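Local structure of chromosome-partitioning protein ParB (Caulobacter vibrioides NA1000, 6S6H) at residues B[17-20]-B[21-24]; B[49-52]-B[53-57]. The protein binds centromeric parS DNA at the replication origin, takes part in chromosome partition and localizes to both poles of the predivisional cell. One frame throughout, in Å; residues are numbered along the deposited sequence.

Contact 1. Residues B[17-20]-B[21-24]; sequences DLNV and LEEA
Asn19 and Glu22 bond to each other twice at the start of helix 20-34, each side chain taking the backbone N-H of the other. Asn19 OD1 accepts from Glu22 N at 2.9 Å, and Glu22 OE1 accepts from Asn19 N at 3.1 Å. The second donor arrives on the anti side of the carboxylate, 32° out of its plane. With chi1 at 69°, CG of Asn19 lies between its backbone N and carbonyl carbon, which turns OD1 back over the first turn. This is a capping box with Asn19 as N-cap, and it opens a helix of the DNA-binding, ParB HTH part of the longer protein, the piece held in this chain; that helix precedes the helix-turn-helix pair 38-45 and 49-57. The ordinary helical bonds begin at once behind it: Glu23 N donates to Asn19 O at 3.1 Å and Ala24 N to Val20 O at 3.0 Å.

The box also brings two flat groups together. The Asn19 amide and the Glu22 carboxylate stack with their planes 17° apart, Asn19 ND2 lying 3.5 Å from Glu22 CD.

Packing contacts flank the box. Leu18 lays CB against Glu23 CG at 3.7 Å, while its CD2 branch lies by Glu22 OE1 and CB. From the same first turn, Leu21 packs on Gln66, Leu69 and Val70 of helix 63-71, and both Val20 and Leu21 touch Leu58.

Water-mediated contact is lopsided: one water lies 2.7 Å from Glu23 OE1 and accepts only a weak bond from Leu18 N.

Contact 2. Residues B[49-52]-B[53-57]; sequences RSHV and ANTMR. With nucleotides of chain D.
Val52, Ala53 and Thr55 meet their neighbours one turn away in helix 49-57, the recognition helix of the ParB helix-turn-helix, which lies in the DNA major groove. Val52 sits on the protein side against Ala42 of helix 38-45. Its CG1, anti to the backbone N (chi1 172°), runs alongside Met56 and meets CE at 3.8 Å; the bend at chi3 of Met56 brings that methyl back.

Ala53 faces the DNA. Its N donates to Arg49 O, and its small CB touches both Arg49 NH1 and the methyl C7 of DT5 of chain D, at 3.7 Å from the latter. Beside it, Arg49 reads DG4 of chain D with two bonds, NH1 to N7 at 3.0 Å and NH2 to O6 at 2.7 Å, while C5 of DT3 of chain D lies over the centre of one guanidinium face. Arg57 holds the DNA backbone instead: NE donates to OP2 of DT5 of chain D at 2.6 Å, and NH1 donates to Asn54 OD1, 6° out of the guanidinium plane. That bond helps fix the amide whose ND2 donates to a thymine O4.

Thr55 packs on Ala24 of helix 20-34. His51 O takes two bonds from it, from N at 3.0 Å and OG1 at 2.6 Å, the donors coming from opposite faces of the carbonyl plane; the same OG1 lies 3.8 Å above the His51 ring, offset toward its rim.

Contact 1 comes first along the chain and starts helix 20-34; contact 2 is the recognition helix itself. Their centres are 12 Å apart, and they touch through the inner faces of the two helices. Ala24 CB packs on Thr55 O at 3.4 Å, Ala24 O meets Met56 CG at 3.5 Å, and Val20 O lies 4.0 Å from Thr55 CG2. The capped turn thus lies against the side of 49-57 that carries Thr55 and Met56, while Arg49, Ala53 and Arg57 face the DNA. The nearest atom of contact 1 is about 6 Å from the nucleic acid, whereas contact 2 bonds directly to bases and phosphate.

Contact 1. Residues B[17-20]-B[21-24]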
loop_
_atom_site.group_PDB
_atom_site.type_symbol
_atom_site.label_atom_id
_atom_site.label_comp_id
_atom_site.label_asym_id
_atom_site.label_seq_id
_atom_site.Cartn_x
_atom_site.Cartn_y
_atom_site.Cartn_z
ATOM N N ASP B 17 4.397 11.912 9.021
ATOM C CA ASP B 17 3.927 12.299 7.664
ATOM C C ASP B 17 5.129 12.336 6.709
ATOM O O ASP B 17 5.418 13.416 6.148
ATOM C CB ASP B 17 3.178 13.636 7.711
ATOM C CG ASP B 17 2.566 14.054 6.383
ATOM O OD1 ASP B 17 2.432 13.184 5.497
ATOM O OD2 ASP B 17 2.231 15.248 6.242
ATOM N N LEU B 18 5.814 11.201 6.539
ATOM C CA LEU B 18 7.045 11.088 5.712
ATOM C C LEU B 18 6.717 10.338 4.421
ATOM O O LEU B 18 6.026 9.307 4.499
ATOM C CB LEU B 18 8.127 10.346 6.499
ATOM C CG LEU B 18 8.554 10.987 7.819
ATOM C CD1 LEU B 18 9.611 10.136 8.507
ATOM C CD2 LEU B 18 9.066 12.403 7.602
ATOM N N ASN B 19 7.213 10.834 3.284
ATOM C CA ASN B 19 7.188 10.105 1.991
ATOM C C ASN B 19 8.167 8.928 2.109
ATOM O O ASN B 19 8.958 8.905 3.065
ATOM C CB ASN B 19 7.445 11.041 0.802
ATOM C CG ASN B 19 8.856 11.584 0.725
ATOM O OD1 ASN B 19 9.825 10.871 0.974
ATOM N ND2 ASN B 19 8.984 12.843 0.344
ATOM N N VAL B 20 8.099 7.975 1.180
ATOM C CA VAL B 20 8.828 6.673 1.264
ATOM C C VAL B 20 10.341 6.918 1.379
ATOM O O VAL B 20 10.997 6.150 2.107
ATOM C CB VAL B 20 8.476 5.757 0.076
ATOM C CG1 VAL B 20 8.998 6.299 -1.246
ATOM C CG2 VAL B 20 8.962 4.335 0.302
ATOM N N LEU B 21 10.878 7.935 0.694
ATOM C CA LEU B 21 12.339 8.229 0.663
ATOM C C LEU B 21 12.785 8.853 1.993
ATOM O O LEU B 21 13.933 8.590 2.407
ATOM C CB LEU B 21 12.655 9.153 -0.516
ATOM C CG LEU B 21 12.509 8.523 -1.900
ATOM C CD1 LEU B 21 12.715 9.562 -2.991
ATOM C CD2 LEU B 21 13.474 7.358 -2.079
ATOM N N GLU B 22 11.927 9.656 2.626
ATOM C CA GLU B 22 12.191 10.261 3.959
ATOM C C GLU B 22 12.224 9.146 5.013
ATOM O O GLU B 22 13.079 9.217 5.920
ATOM C CB GLU B 22 11.148 11.332 4.284
ATOM C CG GLU B 22 11.334 12.607 3.477
ATOM C CD GLU B 22 10.174 13.586 3.539
ATOM O OE1 GLU B 22 9.071 13.171 3.931
ATOM O OE2 GLU B 22 10.375 14.759 3.184
ATOM N N GLU B 23 11.339 8.152 4.885
ATOM C CA GLU B 23 11.290 6.955 5.770
ATOM C C GLU B 23 12.573 6.138 5.591
ATOM O O GLU B 23 13.128 5.682 6.611
ATOM C CB GLU B 23 10.066 6.091 5.463
ATOM C CG GLU B 23 8.758 6.753 5.848
ATOM C CD GLU B 23 7.536 5.855 5.780
ATOM O OE1 GLU B 23 6.412 6.385 5.921
ATOM O OE2 GLU B 23 7.715 4.636 5.588
ATOM N N ALA B 24 13.015 5.962 4.343
ATOM C CA ALA B 24 14.238 5.213 3.968
ATOM C C ALA B 24 15.460 5.822 4.666
ATOM O O ALA B 24 16.151 5.084 5.399
ATOM C CB ALA B 24 14.404 5.223 2.470
HETATM O O HOH W 1 5.721 8.050 7.906
#

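Contact 2. Residues B[49-52]-B[53-57]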
loop_
_atom_site.group_PDB
_atom_site.type_symbol
_atom_site.label_atom_id
_atom_site.label_comp_id
_atom_site.label_asym_id
_atom_site.label_seq_id
_atom_site.Cartn_x
_atom_site.Cartn_y
_atom_site.Cartn_z
ATOM N N ARG B 49 11.756 -7.912 7.300
ATOM C CA ARG B 49 13.159 -7.482 7.062
ATOM C C ARG B 49 13.298 -7.014 5.605
ATOM O O ARG B 49 13.979 -5.995 5.376
ATOM C CB ARG B 49 14.101 -8.630 7.446
ATOM C CG ARG B 49 15.577 -8.261 7.505
ATOM C CD ARG B 49 16.251 -8.192 6.147
ATOM N NE ARG B 49 15.955 -9.347 5.310
ATOM C CZ ARG B 49 16.325 -9.481 4.038
ATOM N NH1 ARG B 49 17.017 -8.526 3.437
ATOM N NH2 ARG B 49 15.999 -10.578 3.370
ATOM N N SER B 50 12.662 -7.708 4.653
ATOM C CA SER B 50 12.721 -7.384 3.200
ATOM C C SER B 50 12.046 -6.032 2.919
ATOM O O SER B 50 12.558 -5.290 2.055
ATOM C CB SER B 50 12.129 -8.486 2.359
ATOM O OG SER B 50 10.788 -8.752 2.727
ATOM N N HIS B 51 10.951 -5.722 3.623
ATOM C CA HIS B 51 10.251 -4.411 3.563
ATOM C C HIS B 51 11.231 -3.290 3.929
ATOM O O HIS B 51 11.285 -2.286 3.194
ATOM C CB HIS B 51 9.014 -4.400 4.474
ATOM C CG HIS B 51 8.406 -3.047 4.633
ATOM N ND1 HIS B 51 7.672 -2.449 3.630
ATOM C CD2 HIS B 51 8.442 -2.167 5.657
ATOM C CE1 HIS B 51 7.270 -1.261 4.034
ATOM N NE2 HIS B 51 7.730 -1.064 5.274
ATOM N N VAL B 52 11.982 -3.471 5.018
ATOM C CA VAL B 52 12.976 -2.480 5.533
ATOM C C VAL B 52 14.082 -2.313 4.483
ATOM O O VAL B 52 14.428 -1.150 4.165
ATOM C CB VAL B 52 13.540 -2.908 6.904
ATOM C CG1 VAL B 52 14.694 -2.022 7.350
ATOM C CG2 VAL B 52 12.452 -2.947 7.969
ATOM N N ALA B 53 14.594 -3.432 3.959
ATOM C CA ALA B 53 15.663 -3.490 2.935
ATOM C C ALA B 53 15.199 -2.784 1.654
ATOM O O ALA B 53 15.933 -1.906 1.161
ATOM C CB ALA B 53 16.031 -4.929 2.659
ATOM N N ASN B 54 14.034 -3.168 1.130
ATOM C CA ASN B 54 13.493 -2.647 -0.154
ATOM C C ASN B 54 13.230 -1.141 -0.021
ATOM O O ASN B 54 13.501 -0.413 -0.992
ATOM C CB ASN B 54 12.247 -3.417 -0.606
ATOM C CG ASN B 54 12.575 -4.745 -1.262
ATOM O OD1 ASN B 54 13.636 -4.909 -1.861
ATOM N ND2 ASN B 54 11.662 -5.697 -1.168
ATOM N N THR B 55 12.736 -0.694 1.137
ATOM C CA THR B 55 12.467 0.737 1.433
ATOM C C THR B 55 13.770 1.532 1.267
ATOM O O THR B 55 13.758 2.520 0.518
ATOM C CB THR B 55 11.834 0.909 2.822
ATOM O OG1 THR B 55 10.591 0.208 2.835
ATOM C CG2 THR B 55 11.587 2.355 3.188
ATOM N N MET B 56 14.858 1.095 1.905
ATOM C CA MET B 56 16.153 1.835 1.931
ATOM C C MET B 56 16.861 1.745 0.570
ATOM O O MET B 56 17.503 2.744 0.185
ATOM C CB MET B 56 17.067 1.312 3.042
ATOM C CG MET B 56 16.587 1.712 4.426
ATOM S SD MET B 56 17.628 1.101 5.767
ATOM C CE MET B 56 17.642 -0.657 5.411
ATOM N N ARG B 57 16.727 0.619 -0.140
ATOM C CA ARG B 57 17.295 0.404 -1.503
ATOM C C ARG B 57 16.893 1.550 -2.446
ATOM O O ARG B 57 17.686 1.860 -3.359
ATOM C CB ARG B 57 16.835 -0.938 -2.086
ATOM C CG ARG B 57 17.657 -2.133 -1.622
ATOM C CD ARG B 57 17.198 -3.434 -2.254
ATOM N NE ARG B 57 17.289 -3.376 -3.711
ATOM C CZ ARG B 57 16.305 -3.640 -4.571
ATOM N NH1 ARG B 57 15.112 -4.028 -4.148
ATOM N NH2 ARG B 57 16.532 -3.521 -5.869
ATOM P P DT D 5 20.294 -4.781 -5.197
ATOM O OP1 DT D 5 21.149 -4.603 -6.400
ATOM O OP2 DT D 5 19.769 -3.578 -4.492
ATOM O "O5'" DT D 5 19.060 -5.718 -5.574
ATOM C "C5'" DT D 5 19.293 -6.957 -6.258
ATOM C "C4'" DT D 5 18.063 -7.835 -6.255
ATOM O "O4'" DT D 5 17.663 -8.183 -4.916
ATOM C "C3'" DT D 5 16.806 -7.264 -6.918
ATOM O "O3'" DT D 5 16.719 -7.810 -8.240
ATOM C "C2'" DT D 5 15.666 -7.735 -6.020
ATOM C "C1'" DT D 5 16.350 -8.681 -5.047
ATOM N N1 DT D 5 15.762 -8.783 -3.699
ATOM C C2 DT D 5 15.034 -9.913 -3.405
ATOM O O2 DT D 5 14.834 -10.803 -4.214
ATOM N N3 DT D 5 14.532 -9.956 -2.128
ATOM C C4 DT D 5 14.690 -9.006 -1.137
ATOM O O4 DT D 5 14.185 -9.184 -0.032
ATOM C C5 DT D 5 15.474 -7.850 -1.511
ATOM C C7 DT D 5 15.700 -6.770 -0.501
ATOM C C6 DT D 5 15.968 -7.800 -2.755
ATOM P P DT D 3 22.201 -5.808 8.126
ATOM O OP1 DT D 3 22.827 -4.491 8.404
ATOM O OP2 DT D 3 20.898 -6.155 8.747
ATOM O "O5'" DT D 3 22.071 -5.953 6.545
ATOM C "C5'" DT D 3 23.244 -5.965 5.702
ATOM C "C4'" DT D 3 22.903 -6.456 4.314
ATOM O "O4'" DT D 3 22.496 -7.843 4.352
ATOM C "C3'" DT D 3 21.768 -5.700 3.605
ATOM O "O3'" DT D 3 22.264 -5.090 2.403
ATOM C "C2'" DT D 3 20.730 -6.775 3.320
ATOM C "C1'" DT D 3 21.572 -8.026 3.299
ATOM N N1 DT D 3 20.846 -9.293 3.528
ATOM C C2 DT D 3 20.841 -10.221 2.509
ATOM O O2 DT D 3 21.402 -10.041 1.440
ATOM N N3 DT D 3 20.151 -11.374 2.789
ATOM C C4 DT D 3 19.477 -11.682 3.955
ATOM O O4 DT D 3 18.897 -12.761 4.058
ATOM C C5 DT D 3 19.520 -10.663 4.980
ATOM C C7 DT D 3 18.819 -10.910 6.279
ATOM C C6 DT D 3 20.190 -9.533 4.717
ATOM P P DG D 4 21.273 -4.328 1.387
ATOM O OP1 DG D 4 21.968 -3.111 0.894
ATOM O OP2 DG D 4 19.947 -4.185 2.041
ATOM O "O5'" DG D 4 21.169 -5.356 0.175
ATOM C "C5'" DG D 4 22.314 -5.610 -0.662
ATOM C "C4'" DG D 4 21.894 -6.289 -1.945
ATOM O "O4'" DG D 4 21.343 -7.594 -1.651
ATOM C "C3'" DG D 4 20.822 -5.554 -2.745
ATOM O "O3'" DG D 4 21.101 -5.668 -4.141
ATOM C "C2'" DG D 4 19.541 -6.263 -2.345
ATOM C "C1'" DG D 4 20.013 -7.689 -2.132
ATOM N N9 DG D 4 19.245 -8.446 -1.150
ATOM C C8 DG D 4 19.033 -8.115 0.167
ATOM N N7 DG D 4 18.319 -8.999 0.808
ATOM C C5 DG D 4 18.052 -9.977 -0.138
ATOM C C6 DG D 4 17.321 -11.188 -0.027
ATOM O O6 DG D 4 16.741 -11.649 0.963
ATOM N N1 DG D 4 17.302 -11.886 -1.229
ATOM C C2 DG D 4 17.906 -11.472 -2.392
ATOM N N2 DG D 4 17.774 -12.286 -3.452
ATOM N N3 DG D 4 18.589 -10.346 -2.509
ATOM C C4 DG D 4 18.622 -9.653 -1.351
#